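PDB 3HL6: pathogenicity island protein from Staphylococcus aureus subsp. aureus, which is of unknown function but is encoded by a mobile pathogenicity island of Staphylococcus aureus, as the product of its ORF9. Local coordinates for residues B[105-108]-B[109-113]; B[167-171]-B[172-176]; B[195-198]-B[199-203]. All blocks are in the same frame, centred on the assembly; numbering follows the deposited sequence.

How the interactions relate
The three interactions illustrate how helices 100-109, 171-184 and 191-208, which pack on one another, are begun, continued and ended by short-range contacts. They come in series along the chain: interaction 1 at the turn between helices 100-109 and 112-121, interaction 2 at the start of helix 171-184, and interaction 3 within helix 191-208. Their centres lie about 15 Å (1 and 2), 13 Å (1 and 3) and 16 Å (2 and 3) apart, and each touches the other two: Phe109 and Leu108 pack on helix 171-184, Phe109 also meets Leu201, and Gly176 lies against Leu201. The three helices meet through these contacts, some of them side chain on backbone.

Interaction 1 of 3, residues B[105-108]-B[109-113]; sequences ASQL and FEDEY
One face of the Phe109 ring carries the CG of Leu108, 4.0 Å from the ring centroid and only 17° off the normal, a CH-pi contact displaced toward the CE1 and CZ rim. The CD2 flank of the ring comes close to Ala105, with its CD2 atom 4.2 Å from Ala105 CB. This is the carboxyl-terminal end of helix 100-109, followed after a tight turn by the N-cap of helix 112-121. Leu108 has CG anti to its own backbone N (chi1 -170°), and Phe109 has CG anti to its carbonyl carbon; these two choices set the adjacent side chains alongside one another, both heading for the interior, where Leu159, Val180 and Leu204 pack round them.

The last helical bonds run from Phe109 N to Ala105 O (2.7 Å) and from Glu110 N to Ser106 O (2.8 Å), after which Glu110 leaves helical geometry. The carbonyl of Phe109 at this end is taken up by Lys205 NZ. On the outer side, Ser106 OG donates to Glu110 OE1 over 3.1 Å, meeting the carboxylate on its anti side; the glutamate chain, extended beyond CG, brings this group alongside the last turn. Asp111 begins the following helix: its OD1 accepts from Phe114 N, the classic N-cap bond. Its other oxygen turns back toward the preceding helix, where the amide and carboxylate planes are 69° apart and two oxygens face each other in a contact that is not a hydrogen bond, Gln107 OE1 standing 3.5 Å from Asp111 OD2.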
loop_
_atom_site.group_PDB
_atom_site.type_symbol
_atom_site.label_atom_id
_atom_site.label_comp_id
_atom_site.label_asym_id
_atom_site.label_seq_id
_atom_site.Cartn_x
_atom_site.Cartn_y
_atom_site.Cartn_z
ATOM N N ALA B 105 8.237 18.809 -3.032
ATOM C CA ALA B 105 8.810 20.148 -3.189
ATOM C C ALA B 105 9.539 20.299 -4.520
ATOM O O ALA B 105 9.439 21.330 -5.204
ATOM C CB ALA B 105 9.759 20.448 -2.034
ATOM N N SER B 106 10.280 19.259 -4.877
ATOM C CA SER B 106 10.905 19.160 -6.196
ATOM C C SER B 106 9.907 19.318 -7.304
ATOM O O SER B 106 10.029 20.222 -8.113
ATOM C CB SER B 106 11.578 17.813 -6.342
ATOM O OG SER B 106 12.686 17.955 -7.185
ATOM N N GLN B 107 8.895 18.452 -7.328
ATOM C CA GLN B 107 7.900 18.501 -8.393
ATOM C C GLN B 107 7.167 19.822 -8.467
ATOM O O GLN B 107 6.721 20.227 -9.531
ATOM C CB GLN B 107 6.876 17.387 -8.235
ATOM C CG GLN B 107 7.460 16.028 -8.403
ATOM C CD GLN B 107 8.113 15.849 -9.747
ATOM O OE1 GLN B 107 7.607 16.317 -10.774
ATOM N NE2 GLN B 107 9.246 15.165 -9.759
ATOM N N LEU B 108 7.013 20.472 -7.325
ATOM C CA LEU B 108 6.255 21.699 -7.228
ATOM C C LEU B 108 7.129 22.914 -7.570
ATOM O O LEU B 108 6.684 23.835 -8.267
ATOM C CB LEU B 108 5.699 21.796 -5.814
ATOM C CG LEU B 108 4.673 22.810 -5.331
ATOM C CD1 LEU B 108 3.616 23.113 -6.365
ATOM C CD2 LEU B 108 4.031 22.239 -4.085
ATOM N N PHE B 109 8.377 22.911 -7.119
ATOM C CA PHE B 109 9.193 24.113 -7.181
ATOM C C PHE B 109 10.408 24.036 -8.094
ATOM O O PHE B 109 10.966 25.061 -8.461
ATOM C CB PHE B 109 9.720 24.435 -5.785
ATOM C CG PHE B 109 8.661 24.762 -4.799
ATOM C CD1 PHE B 109 7.625 25.609 -5.137
ATOM C CD2 PHE B 109 8.701 24.211 -3.529
ATOM C CE1 PHE B 109 6.651 25.932 -4.205
ATOM C CE2 PHE B 109 7.732 24.518 -2.592
ATOM C CZ PHE B 109 6.702 25.376 -2.927
ATOM N N GLU B 110 10.848 22.834 -8.434
ATOM C CA GLU B 110 11.990 22.680 -9.315
ATOM C C GLU B 110 11.665 22.002 -10.645
ATOM O O GLU B 110 12.507 21.320 -11.209
ATOM C CB GLU B 110 13.069 21.868 -8.612
ATOM C CG GLU B 110 13.671 22.558 -7.423
ATOM C CD GLU B 110 14.672 21.688 -6.722
ATOM O OE1 GLU B 110 14.597 20.435 -6.914
ATOM O OE2 GLU B 110 15.525 22.248 -5.974
ATOM N N ASP B 111 10.448 22.156 -11.143
ATOM C CA ASP B 111 10.121 21.610 -12.449
ATOM C C ASP B 111 9.842 22.757 -13.385
ATOM O O ASP B 111 8.779 23.377 -13.333
ATOM C CB ASP B 111 8.903 20.693 -12.370
ATOM C CG ASP B 111 8.801 19.743 -13.560
ATOM O OD1 ASP B 111 8.948 20.176 -14.718
ATOM O OD2 ASP B 111 8.552 18.550 -13.336
ATOM N N GLU B 112 10.804 23.046 -14.248
ATOM C CA GLU B 112 10.602 24.068 -15.253
ATOM C C GLU B 112 9.620 23.618 -16.347
ATOM O O GLU B 112 8.946 24.438 -16.937
ATOM C CB GLU B 112 11.929 24.452 -15.862
ATOM C CG GLU B 112 12.417 23.391 -16.787
ATOM C CD GLU B 112 13.885 23.496 -17.036
ATOM O OE1 GLU B 112 14.228 24.143 -18.052
ATOM O OE2 GLU B 112 14.674 22.945 -16.216
ATOM N N TYR B 113 9.521 22.320 -16.609
ATOM C CA TYR B 113 8.519 21.839 -17.556
ATOM C C TYR B 113 7.113 22.125 -17.018
ATOM O O TYR B 113 6.226 22.603 -17.725
ATOM C CB TYR B 113 8.706 20.341 -17.830
ATOM C CG TYR B 113 10.111 19.969 -18.240
ATOM C CD1 TYR B 113 10.513 20.081 -19.574
ATOM C CD2 TYR B 113 11.046 19.506 -17.310
ATOM C CE1 TYR B 113 11.780 19.742 -19.974
ATOM C CE2 TYR B 113 12.342 19.175 -17.712
ATOM C CZ TYR B 113 12.683 19.292 -19.055
ATOM O OH TYR B 113 13.939 18.970 -19.505
#

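Interaction 2 of 3, residues B[167-171]-B[172-176]; sequences NEPVP and ELVEG
Val174 holds CG1 anti to its backbone N (chi1 -157°), which places CG2 beside that N and facing back down the chain, where it meets the ring of Pro169. Pro169 CG and Val174 CG2 lie 3.9 Å apart. With Val170 at the N-cap, Pro169 is N' and Val174 is N4, the pair that defines a hydrophobic staple, here at the start of helix 171-184. The polyproline-like backbone of Pro169 and Val170 leads into the helix with the proline ring on the Val174 side, and Leu173 contributes a looser flank, its CB 4.3 Å from Pro169 CB.

Valine at the N-cap has no side-chain acceptor, so the cap contributes its carbonyl. Leu173 N donates to Val170 O over 3.1 Å, approaching from above the carbonyl plane, 43° out of it, and Val174 CG2 covers the same oxygen at 3.6 Å. Pro171, the first helical residue, has no N-H to satisfy, as suits a position where helical amides lack an acceptor within the helix. Further out, Pro169 rests on Pro41 and Phe42, Leu173 packs on helix 100-109, and Glu172 reaches Ser207 OG through OE2. The first full turn then closes with a short, nearly straight bond: Glu175 N to Pro171 O, 2.7 Å long, at an N-H...O angle of 172°.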
loop_
_atom_site.group_PDB
_atom_site.type_symbol
_atom_site.label_atom_id
_atom_site.label_comp_id
_atom_site.label_asym_id
_atom_site.label_seq_id
_atom_site.Cartn_x
_atom_site.Cartn_y
_atom_site.Cartn_z
ATOM N N ASN B 167 2.925 13.094 6.309
ATOM C CA ASN B 167 2.320 13.503 7.577
ATOM C C ASN B 167 2.952 14.791 8.085
ATOM O O ASN B 167 4.174 14.949 8.039
ATOM C CB ASN B 167 2.391 12.384 8.636
ATOM C CG ASN B 167 1.563 11.154 8.256
ATOM O OD1 ASN B 167 0.626 11.228 7.457
ATOM N ND2 ASN B 167 1.918 10.021 8.827
ATOM N N GLU B 168 2.101 15.714 8.527
ATOM C CA GLU B 168 2.537 17.030 9.005
ATOM C C GLU B 168 3.371 17.819 8.001
ATOM O O GLU B 168 4.507 18.178 8.276
ATOM C CB GLU B 168 3.302 16.900 10.327
ATOM C CG GLU B 168 2.446 16.394 11.476
ATOM C CD GLU B 168 3.261 16.203 12.735
ATOM O OE1 GLU B 168 4.517 16.211 12.632
ATOM O OE2 GLU B 168 2.660 16.051 13.831
ATOM N N PRO B 169 2.792 18.124 6.834
ATOM C CA PRO B 169 3.581 18.890 5.877
ATOM C C PRO B 169 3.776 20.333 6.314
ATOM O O PRO B 169 2.839 21.011 6.759
ATOM C CB PRO B 169 2.734 18.832 4.608
ATOM C CG PRO B 169 1.326 18.673 5.112
ATOM C CD PRO B 169 1.440 17.807 6.328
ATOM N N VAL B 170 5.008 20.795 6.146
ATOM C CA VAL B 170 5.391 22.195 6.182
ATOM C C VAL B 170 4.423 23.054 5.361
ATOM O O VAL B 170 3.913 22.609 4.344
ATOM C CB VAL B 170 6.813 22.293 5.603
ATOM C CG1 VAL B 170 7.305 23.741 5.597
ATOM C CG2 VAL B 170 7.783 21.376 6.401
ATOM N N PRO B 171 4.145 24.293 5.812
ATOM C CA PRO B 171 3.015 25.026 5.225
ATOM C C PRO B 171 3.204 25.275 3.738
ATOM O O PRO B 171 2.243 25.563 3.030
ATOM C CB PRO B 171 3.046 26.361 5.968
ATOM C CG PRO B 171 3.811 26.087 7.235
ATOM C CD PRO B 171 4.830 25.080 6.861
ATOM N N GLU B 172 4.445 25.166 3.276
ATOM C CA GLU B 172 4.796 25.510 1.898
ATOM C C GLU B 172 4.406 24.425 0.894
ATOM O O GLU B 172 4.216 24.697 -0.292
ATOM C CB GLU B 172 6.295 25.801 1.790
ATOM C CG GLU B 172 6.745 27.082 2.514
ATOM C CD GLU B 172 7.662 26.807 3.692
ATOM O OE1 GLU B 172 7.572 25.716 4.279
ATOM O OE2 GLU B 172 8.485 27.678 4.039
ATOM N N LEU B 173 4.270 23.195 1.355
ATOM C CA LEU B 173 3.643 22.195 0.527
ATOM C C LEU B 173 2.124 22.404 0.455
ATOM O O LEU B 173 1.550 22.474 -0.627
ATOM C CB LEU B 173 3.997 20.808 1.051
ATOM C CG LEU B 173 5.252 20.118 0.512
ATOM C CD1 LEU B 173 6.153 21.049 -0.320
ATOM C CD2 LEU B 173 6.000 19.508 1.661
ATOM N N VAL B 174 1.478 22.542 1.603
ATOM C CA VAL B 174 0.080 22.989 1.663
ATOM C C VAL B 174 -0.265 24.225 0.813
ATOM O O VAL B 174 -1.142 24.176 -0.030
ATOM C CB VAL B 174 -0.365 23.242 3.116
ATOM C CG1 VAL B 174 -1.848 23.146 3.214
ATOM C CG2 VAL B 174 0.294 22.235 4.075
ATOM N N GLU B 175 0.395 25.350 1.030
ATOM C CA GLU B 175 0.045 26.539 0.273
ATOM C C GLU B 175 0.367 26.305 -1.215
ATOM O O GLU B 175 -0.442 26.609 -2.098
ATOM C CB GLU B 175 0.782 27.751 0.842
ATOM C CG GLU B 175 0.387 29.105 0.230
ATOM C CD GLU B 175 -1.089 29.451 0.459
ATOM O OE1 GLU B 175 -1.739 28.756 1.287
ATOM O OE2 GLU B 175 -1.590 30.418 -0.193
ATOM N N GLY B 176 1.543 25.748 -1.491
ATOM C CA GLY B 176 1.902 25.338 -2.852
ATOM C C GLY B 176 0.857 24.560 -3.624
ATOM O O GLY B 176 0.528 24.903 -4.759
#

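Interaction 3 of 3, residues B[195-198]-B[199-203]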
loop_
_atom_site.group_PDB
_atom_site.type_symbol
_atom_site.label_atom_id
_atom_site.label_comp_id
_atom_site.label_asym_id
_atom_site.label_seq_id
_atom_site.Cartn_x
_atom_site.Cartn_y
_atom_site.Cartn_z
ATOM N N LYS B 195 1.652 35.037 -13.595
ATOM C CA LYS B 195 2.879 35.569 -13.000
ATOM C C LYS B 195 2.722 35.924 -11.522
ATOM O O LYS B 195 3.686 35.851 -10.755
ATOM C CB LYS B 195 3.451 36.754 -13.789
ATOM C CG LYS B 195 2.456 37.511 -14.627
ATOM C CD LYS B 195 2.955 38.914 -14.974
ATOM C CE LYS B 195 4.364 38.907 -15.537
ATOM N NZ LYS B 195 4.984 40.293 -15.505
ATOM N N ALA B 196 1.512 36.288 -11.118
ATOM C CA ALA B 196 1.192 36.364 -9.696
ATOM C C ALA B 196 1.502 35.029 -9.010
ATOM O O ALA B 196 2.167 34.988 -7.974
ATOM C CB ALA B 196 -0.284 36.758 -9.502
ATOM N N LEU B 197 1.031 33.939 -9.609
ATOM C CA LEU B 197 1.333 32.596 -9.132
ATOM C C LEU B 197 2.818 32.266 -9.160
ATOM O O LEU B 197 3.322 31.572 -8.270
ATOM C CB LEU B 197 0.564 31.557 -9.941
ATOM C CG LEU B 197 0.910 30.092 -9.677
ATOM C CD1 LEU B 197 -0.116 29.470 -8.768
ATOM C CD2 LEU B 197 1.010 29.293 -10.991
ATOM N N GLU B 198 3.538 32.749 -10.166
ATOM C CA GLU B 198 4.929 32.335 -10.293
ATOM C C GLU B 198 5.810 33.042 -9.274
ATOM O O GLU B 198 6.873 32.540 -8.920
ATOM C CB GLU B 198 5.485 32.548 -11.705
ATOM C CG GLU B 198 6.922 33.049 -11.671
ATOM C CD GLU B 198 7.727 32.726 -12.924
ATOM O OE1 GLU B 198 8.713 31.976 -12.809
ATOM O OE2 GLU B 198 7.415 33.234 -14.019
ATOM N N ARG B 199 5.389 34.215 -8.805
ATOM C CA ARG B 199 6.118 34.850 -7.713
ATOM C C ARG B 199 5.768 34.200 -6.371
ATOM O O ARG B 199 6.665 33.910 -5.582
ATOM C CB ARG B 199 5.937 36.383 -7.708
ATOM C CG ARG B 199 4.724 36.919 -6.933
ATOM C CD ARG B 199 4.584 38.431 -7.113
ATOM N NE ARG B 199 4.618 38.824 -8.534
ATOM C CZ ARG B 199 3.603 39.400 -9.182
ATOM N NH1 ARG B 199 2.463 39.661 -8.545
ATOM N NH2 ARG B 199 3.723 39.710 -10.460
ATOM N N LYS B 200 4.483 33.932 -6.131
ATOM C CA LYS B 200 4.071 33.232 -4.912
ATOM C C LYS B 200 4.832 31.929 -4.689
ATOM O O LYS B 200 5.344 31.670 -3.591
ATOM C CB LYS B 200 2.582 32.967 -4.913
ATOM C CG LYS B 200 1.753 34.201 -4.542
ATOM C CD LYS B 200 0.277 33.889 -4.732
ATOM C CE LYS B 200 -0.544 35.198 -5.055
ATOM N NZ LYS B 200 -2.007 34.871 -4.850
ATOM N N LEU B 201 4.927 31.116 -5.739
ATOM C CA LEU B 201 5.626 29.844 -5.653
ATOM C C LEU B 201 7.108 30.051 -5.437
ATOM O O LEU B 201 7.745 29.298 -4.720
ATOM C CB LEU B 201 5.386 29.008 -6.903
ATOM C CG LEU B 201 3.968 28.494 -7.160
ATOM C CD1 LEU B 201 4.002 27.537 -8.350
ATOM C CD2 LEU B 201 3.359 27.822 -5.930
ATOM N N ASN B 202 7.670 31.078 -6.049
ATOM C CA ASN B 202 9.054 31.436 -5.743
ATOM C C ASN B 202 9.289 31.853 -4.287
ATOM O O ASN B 202 10.303 31.484 -3.694
ATOM C CB ASN B 202 9.542 32.504 -6.698
ATOM C CG ASN B 202 9.737 31.970 -8.085
ATOM O OD1 ASN B 202 10.441 30.976 -8.285
ATOM N ND2 ASN B 202 9.107 32.611 -9.060
ATOM N N ASP B 203 8.341 32.588 -3.714
ATOM C CA ASP B 203 8.384 32.946 -2.297
ATOM C C ASP B 203 8.456 31.717 -1.442
ATOM O O ASP B 203 9.086 31.714 -0.381
ATOM C CB ASP B 203 7.104 33.650 -1.907
ATOM C CG ASP B 203 7.163 35.129 -2.150
ATOM O OD1 ASP B 203 8.186 35.603 -2.729
ATOM O OD2 ASP B 203 6.172 35.799 -1.762
#
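Arg199 folds its side chain back over the preceding turn of helix 191-208, laying one face of its guanidinium on Lys195 O and Ala196 CA, which stand 3.6 Å and 3.7 Å from its plane. Both lie toward the rim of the group, and no hydrogen bond joins it to the carbonyl; the contact is face-on, and probably also electrostatically favourable. Two torsions explain the course: CG sits between the backbone N and the carbonyl carbon (chi1 88°), and a bend at chi3 (51°) turns the far end toward the start of the helix. There two positive ends come near each other without touching, Lys195 NZ 5.2 Å from Arg199 NH2, and may repel mildly.

Lys200 uses its extended aliphatic chain differently, running past Ala196 O with CG 3.5 Å from that oxygen. Behind these side chains stand three successive i to i+4 bonds: Arg199 N to Lys195 O, Lys200 N to Ala196 O at 3.1 Å, and Leu201 N to Leu197 O at 3.0 Å. This spacing puts Leu197 and Leu201 one turn apart on the same flank, where Leu197 CG and Leu201 CD1 meet at 4.2 Å. The helix is therefore amphipathic here, with leucines on the inner flank and charged ends at the surface. Leu197 and Leu201 both pack on Leu179, which Lys200 also touches, and Leu201 on Val180, joining helix 191-208 to the preceding helix 171-184.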